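Isomaltodextranase (Arthrobacter globiformis, PDB 5AWO) hydrolyses (1->6)-alpha-D-glucosidic linkages in polysaccharides such as dextran, removing successive isomaltose units from the non-reducing chain ends. Local coordinates at residues E85-T90 with G94-Y99; H105-W110 with M119-Y124; R132-D137 with V148-L153. All coordinates share one frame; numbering follows the deposited sequence.

Contact 1: E85-T90 with G94-Y99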
# COMPACT_ATOMS: atom_id res chain seq x y z
N GLU A 85 -6.23 24.65 -8.55
CA GLU A 85 -5.98 26.07 -8.24
C GLU A 85 -7.26 26.90 -8.46
O GLU A 85 -7.47 27.90 -7.75
CB GLU A 85 -4.74 26.61 -8.97
CG GLU A 85 -3.45 26.11 -8.35
CD GLU A 85 -2.20 26.83 -8.87
OE1 GLU A 85 -2.34 27.54 -9.88
OE2 GLU A 85 -1.09 26.67 -8.30
N GLY A 86 -8.13 26.45 -9.35
CA GLY A 86 -9.41 27.09 -9.61
C GLY A 86 -10.55 26.66 -8.69
O GLY A 86 -11.71 26.94 -8.96
N SER A 87 -10.21 25.94 -7.62
CA SER A 87 -11.17 25.69 -6.54
C SER A 87 -10.88 26.70 -5.42
O SER A 87 -10.08 26.42 -4.53
CB SER A 87 -11.05 24.26 -6.03
OG SER A 87 -12.03 23.97 -5.06
N SER A 88 -11.52 27.87 -5.48
CA SER A 88 -11.23 28.97 -4.56
C SER A 88 -12.30 29.22 -3.54
O SER A 88 -12.01 29.82 -2.51
CB SER A 88 -10.96 30.28 -5.33
OG SER A 88 -12.15 30.87 -5.84
N ARG A 89 -13.53 28.80 -3.81
CA ARG A 89 -14.62 29.03 -2.86
C ARG A 89 -14.38 28.18 -1.62
O ARG A 89 -14.06 26.98 -1.76
CB ARG A 89 -15.96 28.68 -3.46
CG ARG A 89 -16.36 29.57 -4.65
CD ARG A 89 -17.67 29.17 -5.30
NE ARG A 89 -17.62 27.84 -5.91
CZ ARG A 89 -18.54 27.34 -6.74
NH1 ARG A 89 -19.58 28.08 -7.11
NH2 ARG A 89 -18.39 26.11 -7.23
N THR A 90 -14.52 28.76 -0.42
CA THR A 90 -14.33 28.00 0.80
C THR A 90 -15.42 28.28 1.83
O THR A 90 -16.15 29.28 1.73
CB THR A 90 -12.96 28.29 1.43
OG1 THR A 90 -12.85 29.68 1.75
CG2 THR A 90 -11.82 27.86 0.51
N GLY A 94 -12.20 28.17 5.65
CA GLY A 94 -11.18 28.04 4.60
C GLY A 94 -11.12 26.73 3.88
O GLY A 94 -10.12 26.48 3.20
N TYR A 95 -12.15 25.90 3.98
CA TYR A 95 -12.12 24.58 3.35
C TYR A 95 -12.90 24.62 2.07
O TYR A 95 -14.02 25.14 2.02
CB TYR A 95 -12.66 23.49 4.28
CG TYR A 95 -11.94 23.40 5.61
CD1 TYR A 95 -10.56 23.62 5.73
CD2 TYR A 95 -12.64 23.09 6.77
CE1 TYR A 95 -9.91 23.52 6.95
CE2 TYR A 95 -12.00 23.00 8.00
CZ TYR A 95 -10.63 23.21 8.09
OH TYR A 95 -10.00 23.12 9.32
N ILE A 96 -12.34 24.05 1.00
CA ILE A 96 -12.96 24.17 -0.32
C ILE A 96 -14.33 23.52 -0.35
O ILE A 96 -14.52 22.40 0.12
CB ILE A 96 -12.09 23.62 -1.47
CG1 ILE A 96 -11.59 22.20 -1.17
CG2 ILE A 96 -10.95 24.56 -1.74
CD1 ILE A 96 -11.20 21.45 -2.44
N THR A 97 -15.30 24.22 -0.95
CA THR A 97 -16.66 23.72 -1.00
C THR A 97 -16.99 22.83 -2.20
O THR A 97 -17.98 22.12 -2.17
CB THR A 97 -17.66 24.89 -0.98
OG1 THR A 97 -17.39 25.74 -2.08
CG2 THR A 97 -17.55 25.68 0.32
N SER A 98 -16.16 22.85 -3.24
CA SER A 98 -16.40 21.99 -4.39
C SER A 98 -15.09 21.68 -5.10
O SER A 98 -14.04 22.15 -4.67
CB SER A 98 -17.41 22.62 -5.35
OG SER A 98 -17.85 21.67 -6.31
N TYR A 99 -15.17 20.93 -6.20
CA TYR A 99 -13.96 20.60 -6.96
C TYR A 99 -13.40 21.77 -7.77
O TYR A 99 -12.19 21.92 -7.92
CB TYR A 99 -14.19 19.38 -7.87
CG TYR A 99 -13.07 19.19 -8.85
CD1 TYR A 99 -11.84 18.68 -8.45
CD2 TYR A 99 -13.20 19.59 -10.17
CE1 TYR A 99 -10.79 18.55 -9.36
CE2 TYR A 99 -12.16 19.44 -11.08
CZ TYR A 99 -10.95 18.93 -10.66
OH TYR A 99 -9.92 18.83 -11.56
O HOH W 1 -14.18 25.21 -3.84
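Ser87 and Ser98 make the shortest polar link between 85-90 and 94-99: Ser87 OG donates to Ser98 O across 2.7 Å, tilted 32° from the carbonyl plane. With OG anti to its own backbone N (chi1 -176°), the hydroxyl extends across the gap. There it also accepts from a bridging water, which donates a second proton to Arg89 O, 2.7 Å from it, and takes the N-H of Ser98. Arg89 O is engaged again by Thr97 N at 3.1 Å, a bond with a 160° angle at hydrogen whose donor stands above the carbonyl plane.

Packing is close beside this network. Ile96 CG2 lies 3.5 Å from both Ser87 O and Ser87 OG, and Thr90 CB rests 3.4 Å from Gly94 C. Thr90 and Ile96 form a single beta bridge, CA to CA 4.2 Å, and the positive phi of Gly94 suits a residue without CB. The outer side is looser. Arg89, an exposed residue, bends at chi3 and brings NH2 no nearer to Ser98 CB than 4.1 Å; the polar partner of that nitrogen is Trp103 O, while Thr90 OG1 bonds to Lys140.

Replacing Ser87 with an alanine would probably leave Ser98 O without its hydroxyl donor and deprive the water of one acceptor.

The loop joins barrel strand 77-79 to helix 107-116, and the Tyr99 side chain is about 11 Å from that of Asp201, the probable nucleophile. With one bridge and no continuous ladder, the evidence points to two segments whose polar link runs through a serine hydroxyl, a doubly used carbonyl and one water.

Contact 2: H105-W110 with M119-Y124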
# COMPACT_ATOMS: atom_id res chain seq x y z
N HIS A 105 -22.64 22.42 -7.88
CA HIS A 105 -22.95 21.66 -6.69
C HIS A 105 -21.71 21.45 -5.86
O HIS A 105 -20.62 21.36 -6.42
CB HIS A 105 -23.54 20.31 -7.06
CG HIS A 105 -24.71 20.39 -7.99
ND1 HIS A 105 -25.97 20.75 -7.56
CD2 HIS A 105 -24.81 20.16 -9.33
CE1 HIS A 105 -26.80 20.74 -8.59
NE2 HIS A 105 -26.13 20.39 -9.67
N ASP A 106 -21.89 21.35 -4.55
CA ASP A 106 -20.82 21.20 -3.58
C ASP A 106 -20.47 19.73 -3.33
O ASP A 106 -21.05 18.81 -3.94
CB ASP A 106 -21.12 22.00 -2.27
CG ASP A 106 -22.28 21.44 -1.46
OD1 ASP A 106 -22.79 20.34 -1.74
OD2 ASP A 106 -22.65 22.12 -0.47
N TRP A 107 -19.49 19.49 -2.47
CA TRP A 107 -19.03 18.14 -2.21
C TRP A 107 -20.15 17.26 -1.66
O TRP A 107 -20.26 16.09 -2.01
CB TRP A 107 -17.88 18.14 -1.22
CG TRP A 107 -16.56 18.73 -1.70
CD1 TRP A 107 -15.88 19.78 -1.17
CD2 TRP A 107 -15.71 18.21 -2.74
NE1 TRP A 107 -14.70 20.00 -1.84
CE2 TRP A 107 -14.57 19.03 -2.80
CE3 TRP A 107 -15.82 17.15 -3.64
CZ2 TRP A 107 -13.54 18.81 -3.72
CZ3 TRP A 107 -14.80 16.92 -4.56
CH2 TRP A 107 -13.68 17.76 -4.59
N ALA A 108 -21.00 17.84 -0.80
CA ALA A 108 -22.06 17.04 -0.16
C ALA A 108 -23.07 16.58 -1.19
O ALA A 108 -23.53 15.44 -1.15
CB ALA A 108 -22.77 17.85 0.92
N TYR A 109 -23.43 17.45 -2.12
CA TYR A 109 -24.32 17.07 -3.20
C TYR A 109 -23.76 15.87 -3.94
O TYR A 109 -24.48 14.89 -4.20
CB TYR A 109 -24.54 18.21 -4.17
CG TYR A 109 -25.34 17.77 -5.37
CD1 TYR A 109 -24.72 17.23 -6.49
CD2 TYR A 109 -26.73 17.89 -5.40
CE1 TYR A 109 -25.43 16.83 -7.60
CE2 TYR A 109 -27.46 17.48 -6.51
CZ TYR A 109 -26.81 16.95 -7.61
OH TYR A 109 -27.50 16.53 -8.74
N TRP A 110 -22.47 15.92 -4.27
CA TRP A 110 -21.90 14.83 -5.06
C TRP A 110 -21.75 13.56 -4.24
O TRP A 110 -21.93 12.46 -4.78
CB TRP A 110 -20.60 15.26 -5.75
CG TRP A 110 -20.95 16.11 -6.92
CD1 TRP A 110 -20.70 17.44 -7.08
CD2 TRP A 110 -21.70 15.71 -8.08
NE1 TRP A 110 -21.19 17.88 -8.26
CE2 TRP A 110 -21.82 16.84 -8.90
CE3 TRP A 110 -22.25 14.50 -8.51
CZ2 TRP A 110 -22.50 16.81 -10.12
CZ3 TRP A 110 -22.93 14.47 -9.74
CH2 TRP A 110 -23.04 15.63 -10.52
N MET A 119 -22.23 4.27 -4.39
CA MET A 119 -20.84 4.70 -4.58
C MET A 119 -20.48 5.75 -3.53
O MET A 119 -21.35 6.28 -2.82
CB MET A 119 -20.69 5.29 -5.98
CG MET A 119 -20.84 4.25 -7.08
SD MET A 119 -20.65 4.90 -8.73
CE MET A 119 -18.89 5.26 -8.75
N LYS A 120 -19.18 6.05 -3.46
CA LYS A 120 -18.61 6.97 -2.48
C LYS A 120 -17.69 7.96 -3.18
O LYS A 120 -17.18 7.71 -4.29
CB LYS A 120 -17.82 6.20 -1.43
CG LYS A 120 -18.68 5.25 -0.59
CD LYS A 120 -17.86 4.31 0.28
CE LYS A 120 -18.58 2.96 0.45
NZ LYS A 120 -17.89 1.92 1.28
N LEU A 121 -17.50 9.11 -2.54
CA LEU A 121 -16.61 10.15 -3.01
C LEU A 121 -15.19 9.99 -2.51
O LEU A 121 -14.95 9.87 -1.32
CB LEU A 121 -17.13 11.50 -2.49
CG LEU A 121 -16.32 12.75 -2.85
CD1 LEU A 121 -16.34 13.02 -4.34
CD2 LEU A 121 -16.86 13.94 -2.06
N GLY A 122 -14.23 10.02 -3.44
CA GLY A 122 -12.82 10.13 -3.10
C GLY A 122 -12.33 11.51 -3.43
O GLY A 122 -12.71 12.09 -4.45
N VAL A 123 -11.53 12.09 -2.52
CA VAL A 123 -11.05 13.44 -2.70
C VAL A 123 -9.53 13.53 -2.79
O VAL A 123 -8.83 13.00 -1.94
CB VAL A 123 -11.55 14.37 -1.57
CG1 VAL A 123 -10.89 15.75 -1.67
CG2 VAL A 123 -13.05 14.53 -1.66
N TYR A 124 -9.09 14.24 -3.81
CA TYR A 124 -7.68 14.68 -3.93
C TYR A 124 -7.56 16.06 -3.30
O TYR A 124 -8.15 17.03 -3.77
CB TYR A 124 -7.30 14.71 -5.39
CG TYR A 124 -5.95 15.28 -5.75
CD1 TYR A 124 -5.71 16.65 -5.77
CD2 TYR A 124 -4.91 14.45 -6.18
CE1 TYR A 124 -4.48 17.17 -6.14
CE2 TYR A 124 -3.71 14.98 -6.58
CZ TYR A 124 -3.49 16.33 -6.56
OH TYR A 124 -2.27 16.88 -6.94
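Trp107 reaches from the first turn of helix 107-116 to Leu121 and Val123 on strand 120-124, the helix-to-strand half of a beta-alpha-beta unit in the TIM barrel. Its CB is directed at the strand, and chi1 of -69° sets CG anti to the carbonyl carbon, carrying the indole across the gap. Along the six-membered ring, CE3 comes first, 3.7 Å from Leu121 CD2. Next is CZ3, with Leu121 CD1 at 4.2 Å and Val123 CG2 at 4.1 Å; this valine methyl lies over one ring face, offset toward the rim. At the other end of the indole, NE1 makes a weak hydrogen bond to Ile96 O, and Phe190 meets the ring edge-to-face.

The two side chains from the strand approach differently. Leu121, extended with CG anti to its backbone N (chi1 179°), crosses the tryptophan at about a right angle, and its CD2 also lies 4.0 Å from Trp107 O. Val123 instead runs oblique to the tryptophan. Both aliphatic residues point toward the helix from alternate strand positions.

The helix start has its own support: Asp106, the N-cap, accepts Tyr109 N on OD1 at 3.0 Å, nearly straight at hydrogen (166°).

Beyond Val123, the neighbouring Tyr124 OH is hydrogen-bonded to Asp201 OD2, on the probable nucleophile. No hydrogen bond spans the two segments, and all three touching residues are buried, so the chemistry implies that helix and strand meet here through apolar contact between an indole and aliphatic methyls.

Contact 3: R132-D137 with V148-L153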
# COMPACT_ATOMS: atom_id res chain seq x y z
N ARG A 132 -5.21 31.21 -1.59
CA ARG A 132 -5.00 32.65 -1.51
C ARG A 132 -6.32 33.40 -1.30
O ARG A 132 -6.36 34.40 -0.58
CB ARG A 132 -4.29 33.15 -2.76
CG ARG A 132 -3.88 34.60 -2.75
CD ARG A 132 -3.09 34.87 -4.01
NE ARG A 132 -2.68 36.27 -4.13
CZ ARG A 132 -1.76 36.71 -4.97
NH1 ARG A 132 -1.14 35.88 -5.80
NH2 ARG A 132 -1.45 38.01 -5.00
N ALA A 133 -7.41 32.94 -1.89
CA ALA A 133 -8.72 33.61 -1.73
C ALA A 133 -9.19 33.55 -0.27
O ALA A 133 -9.91 34.45 0.21
CB ALA A 133 -9.76 32.99 -2.64
N ALA A 134 -8.84 32.48 0.43
CA ALA A 134 -9.24 32.38 1.83
C ALA A 134 -8.35 33.27 2.69
O ALA A 134 -8.84 33.91 3.64
CB ALA A 134 -9.18 30.94 2.31
N VAL A 135 -7.06 33.30 2.40
CA VAL A 135 -6.13 34.22 3.04
C VAL A 135 -6.59 35.68 2.91
O VAL A 135 -6.50 36.45 3.87
CB VAL A 135 -4.70 34.02 2.48
CG1 VAL A 135 -3.78 35.18 2.86
CG2 VAL A 135 -4.14 32.70 3.00
N GLU A 136 -7.10 36.02 1.74
CA GLU A 136 -7.47 37.40 1.41
C GLU A 136 -8.83 37.81 1.96
O GLU A 136 -9.20 38.98 1.87
CB GLU A 136 -7.40 37.59 -0.12
CG GLU A 136 -5.95 37.63 -0.56
CD GLU A 136 -5.75 37.69 -2.06
OE1 GLU A 136 -6.74 37.59 -2.80
OE2 GLU A 136 -4.59 37.79 -2.46
N ASP A 137 -9.55 36.88 2.56
CA ASP A 137 -10.85 37.16 3.17
C ASP A 137 -10.68 37.11 4.69
O ASP A 137 -10.67 36.05 5.32
CB ASP A 137 -11.90 36.16 2.69
CG ASP A 137 -13.31 36.48 3.18
OD1 ASP A 137 -13.44 37.18 4.20
OD2 ASP A 137 -14.27 36.02 2.55
N VAL A 148 -7.76 33.02 15.15
CA VAL A 148 -6.78 32.85 14.08
C VAL A 148 -7.47 33.01 12.73
O VAL A 148 -8.27 32.17 12.32
CB VAL A 148 -6.08 31.48 14.14
CG1 VAL A 148 -4.99 31.37 13.07
CG2 VAL A 148 -5.47 31.24 15.52
N LYS A 149 -7.18 34.10 12.02
CA LYS A 149 -7.66 34.26 10.65
C LYS A 149 -6.91 33.27 9.76
O LYS A 149 -5.76 32.93 10.05
CB LYS A 149 -7.40 35.67 10.15
CG LYS A 149 -8.20 36.74 10.89
CD LYS A 149 -7.76 38.14 10.50
CE LYS A 149 -6.29 38.39 10.82
NZ LYS A 149 -5.95 38.18 12.26
N ILE A 150 -7.53 32.84 8.68
CA ILE A 150 -6.82 32.00 7.71
C ILE A 150 -5.55 32.70 7.23
O ILE A 150 -4.51 32.09 7.05
CB ILE A 150 -7.75 31.57 6.58
CG1 ILE A 150 -8.95 30.78 7.11
CG2 ILE A 150 -6.99 30.74 5.54
CD1 ILE A 150 -8.58 29.63 8.01
N ALA A 151 -5.63 34.04 7.12
CA ALA A 151 -4.48 34.87 6.79
C ALA A 151 -3.27 34.71 7.71
O ALA A 151 -2.14 34.93 7.28
CB ALA A 151 -4.88 36.34 6.77
N ASP A 152 -3.52 34.33 8.97
CA ASP A 152 -2.52 34.18 10.00
C ASP A 152 -1.78 32.82 9.95
O ASP A 152 -0.94 32.53 10.79
CB ASP A 152 -3.17 34.34 11.41
CG ASP A 152 -3.82 35.71 11.65
OD1 ASP A 152 -3.36 36.71 11.09
OD2 ASP A 152 -4.82 35.78 12.40
N LEU A 153 -2.09 31.99 8.95
CA LEU A 153 -1.51 30.64 8.83
C LEU A 153 -0.34 30.52 7.86
O LEU A 153 0.24 29.44 7.74
CB LEU A 153 -2.61 29.68 8.33
CG LEU A 153 -3.74 29.43 9.32
CD1 LEU A 153 -4.78 28.52 8.66
CD2 LEU A 153 -3.26 28.85 10.64
O HOH W 2 -8.35 35.18 6.68
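A water gripped by Asp137 and Ala151 bridges the two segments: it lies 2.8 Å from Asp137 O, in hydrogen-bonding position, and accepts the N-H of Ala151 at 3.0 Å. The motif is a short helix, 132-135, set against a 3-10 turn, 150-152, in the long excursion that follows barrel strand 120-124 and precedes helix 179-192. No direct hydrogen bond joins the segments, so the water supplies the polar tie while methyl groups supply the rest.

Each segment is braced from within. Asp152 OD2 accepts two donors of Lys149: NZ, in a 2.7 Å salt bridge on the syn lone pair, and the backbone N, which comes from above the carboxylate plane. Together with the backbone bond from Asp152 N to Lys149 O, these tie Lys149, just before the 3-10 turn, to Asp152, its last residue. Across the way, Arg132 NE meets Glu136 OE2 at 3.0 Å, the oxygen sitting at the guanidinium edge, four residues along; Arg132 NH1 bonds onward to Asn167 O.

Ile150 supplies the apolar centre. Its chi1 of -60° puts CG2 anti to the backbone N, where this branch lies 3.9 Å from Ala134 CB and 4.3 Å from Val135 CG2. The end of the side chain leads away from the helix, and the residue also packs on Val130 and Val142 of neighbouring strands. Val135 turns its two methyls to different partners: CG2 to Ile150, CG1 to Ala151 CB at 4.2 Å.

The contact lies away from the annotated active-site residues and joins two parts of one excursion. Its nearest direct approach is made by a methyl and a carbonyl, Ala151 CB standing 3.3 Å from Val135 O.

Overall arrangement
From the N terminus, the three contacts follow in series, none crossing or enclosing another. Contact 1 closes a loop with three residues between its segments, after barrel strand 77-79. Contact 2 closes the span from the start of helix 107-116 to strand 120-124, returning the chain to the barrel. Contact 3 closes a ten-residue interval in the excursion beyond that strand. Contact 1 touches both others: Thr97 O meets Trp107 N at 3.0 Å, a probable hydrogen bond, and Thr90 OG1 packs 3.9 Å from Ala134 CB. Contacts 2 and 3 stay about 13 Å apart at their nearest atoms, so contact 1 links barrel layer and outer excursion.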